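PDB 6KGT: penicillin-binding protein PbpB from Mycobacterium tuberculosis, which synthesises cross-linked peptidoglycan from lipid intermediates during cell wall biogenesis and binds penicillin. Local coordinates for residues Arg447-Arg452 with Gln459-Thr464. Numbering follows the deposited sequence.
With SFR ((2R)-2-[(1S,2R)-1-carboxy-2-hydroxypropyl]-5-[(2R)-oxolan-2-yl]-2,3-dihydro-1,3-thiazole-4-carboxylic acid), chain B.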
# COMPACT_ATOMS: atom_id res chain seq x y z
N ARG A 447 15.83 -1.41 -8.79
CA ARG A 447 16.22 -2.80 -9.04
C ARG A 447 17.41 -3.20 -8.18
O ARG A 447 17.61 -4.40 -7.93
CB ARG A 447 16.57 -3.02 -10.52
CG ARG A 447 15.41 -2.86 -11.47
CD ARG A 447 15.90 -2.99 -12.90
NE ARG A 447 16.47 -4.31 -13.18
CZ ARG A 447 17.13 -4.62 -14.30
NH1 ARG A 447 17.31 -3.71 -15.26
NH2 ARG A 447 17.60 -5.85 -14.46
N ALA A 448 18.22 -2.23 -7.74
CA ALA A 448 19.40 -2.55 -6.94
C ALA A 448 19.03 -3.16 -5.59
O ALA A 448 19.80 -3.95 -5.04
CB ALA A 448 20.25 -1.30 -6.73
N VAL A 449 17.87 -2.79 -5.04
CA VAL A 449 17.43 -3.34 -3.76
C VAL A 449 17.28 -4.86 -3.83
O VAL A 449 17.53 -5.57 -2.84
CB VAL A 449 16.11 -2.67 -3.33
CG1 VAL A 449 15.56 -3.32 -2.07
CG2 VAL A 449 16.29 -1.15 -3.15
N VAL A 450 16.90 -5.40 -4.99
CA VAL A 450 16.68 -6.84 -5.11
C VAL A 450 17.84 -7.56 -5.76
O VAL A 450 17.78 -8.79 -5.91
CB VAL A 450 15.37 -7.14 -5.86
CG1 VAL A 450 14.20 -6.48 -5.17
CG2 VAL A 450 15.48 -6.69 -7.32
N GLN A 451 18.91 -6.86 -6.12
CA GLN A 451 20.04 -7.51 -6.79
C GLN A 451 20.89 -8.35 -5.82
O GLN A 451 21.12 -7.96 -4.67
CB GLN A 451 20.89 -6.46 -7.47
CG GLN A 451 22.26 -6.94 -7.94
CD GLN A 451 22.90 -5.95 -8.86
OE1 GLN A 451 22.37 -5.66 -9.93
NE2 GLN A 451 24.03 -5.41 -8.45
N ARG A 452 21.36 -9.50 -6.30
CA ARG A 452 22.21 -10.40 -5.51
C ARG A 452 23.66 -10.25 -5.90
O ARG A 452 23.98 -10.06 -7.08
CB ARG A 452 21.81 -11.87 -5.68
CG ARG A 452 20.73 -12.30 -4.75
CD ARG A 452 20.65 -13.80 -4.52
NE ARG A 452 19.48 -14.09 -3.70
CZ ARG A 452 19.48 -14.08 -2.37
NH1 ARG A 452 20.60 -13.84 -1.71
NH2 ARG A 452 18.37 -14.34 -1.70
N GLN A 459 25.21 -6.16 -3.48
CA GLN A 459 23.92 -6.71 -3.08
C GLN A 459 23.10 -5.64 -2.36
O GLN A 459 23.64 -4.88 -1.55
CB GLN A 459 24.11 -7.91 -2.16
CG GLN A 459 22.83 -8.66 -1.88
CD GLN A 459 23.10 -10.09 -1.48
OE1 GLN A 459 23.61 -10.89 -2.29
NE2 GLN A 459 22.79 -10.43 -0.23
N GLY A 460 21.81 -5.57 -2.69
CA GLY A 460 20.88 -4.71 -2.00
C GLY A 460 20.36 -5.33 -0.70
O GLY A 460 20.78 -6.40 -0.26
N THR A 461 19.42 -4.63 -0.08
CA THR A 461 18.84 -5.07 1.18
C THR A 461 17.75 -6.13 1.00
O THR A 461 17.40 -6.79 1.98
CB THR A 461 18.27 -3.87 1.93
OG1 THR A 461 17.29 -3.21 1.11
CG2 THR A 461 19.37 -2.87 2.32
N GLY A 462 17.22 -6.32 -0.21
CA GLY A 462 16.07 -7.19 -0.38
C GLY A 462 16.20 -8.18 -1.52
O GLY A 462 15.30 -8.28 -2.37
N PRO A 463 17.30 -8.93 -1.56
CA PRO A 463 17.50 -9.84 -2.70
C PRO A 463 16.46 -10.94 -2.78
O PRO A 463 16.17 -11.40 -3.89
CB PRO A 463 18.91 -10.40 -2.45
CG PRO A 463 19.09 -10.32 -0.99
CD PRO A 463 18.39 -9.06 -0.58
N THR A 464 15.86 -11.35 -1.66
CA THR A 464 14.79 -12.35 -1.78
C THR A 464 13.54 -11.77 -2.41
O THR A 464 12.63 -12.54 -2.76
CB THR A 464 14.42 -12.99 -0.43
OG1 THR A 464 13.81 -12.02 0.42
CG2 THR A 464 15.63 -13.55 0.28
C7 SFR B . 15.13 2.19 6.70
C6 SFR B . 16.39 1.94 7.58
N4 SFR B . 16.58 0.25 5.83
C5 SFR B . 17.36 1.33 6.73
C3 SFR B . 17.07 -1.13 6.25
C2 SFR B . 18.15 -1.08 7.38
S1 SFR B . 18.44 0.38 7.69
C31 SFR B . 16.54 -2.33 5.47
O71 SFR B . 14.07 1.57 7.00
C61 SFR B . 16.90 3.28 8.19
O62 SFR B . 17.96 3.01 9.06
C62 SFR B . 15.82 4.03 8.95
C14 SFR B . 19.35 -2.00 7.61
C15 SFR B . 19.14 -2.93 8.52
C16 SFR B . 20.56 -3.71 8.49
C17 SFR B . 20.95 -3.73 7.18
O18 SFR B . 19.97 -2.84 6.40
O32 SFR B . 16.29 -3.45 6.00
O31 SFR B . 16.31 -2.15 4.25
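G462 N donates to V449 O at 2.8 Å, and G460 N donates to Q451 O at 3.2 Å. V449 lies near the C-terminal end of helix 436-450 and Q451 just beyond it; the returning chain takes up both carbonyls. A448 O accepts from Q451 N and also receives a CA-H...O contact from G460 CA (3.3 Å). Two more such contacts join V450 CA to G462 O and P463 CA to V450 O.

R452 crosses P463 at about a right angle. P463 CB sits over one face of the guanidinium, and T464 CG2 meets NH2 near its plane. Q459 lies alongside R452, its amide plane 87° from the guanidinium. Q459 OE1 accepts from D453 N, while Q451 NE2 donates to Q458 O and L557 O.

V449 CG1, anti to the backbone N (chi1 174°), touches T461 OG1 at 3.6 Å. T461 OG1 is hydrogen-bonded to T476 OG1. T461 OG1 lies 3.5 Å from SFR O31, a weak, unsettled bond. The T461 side chain is about 7 Å from that of S269, probably the acylated serine. The two backbone bonds fasten the loop near the end of the helix, consistent with T461 being held beside the ligand.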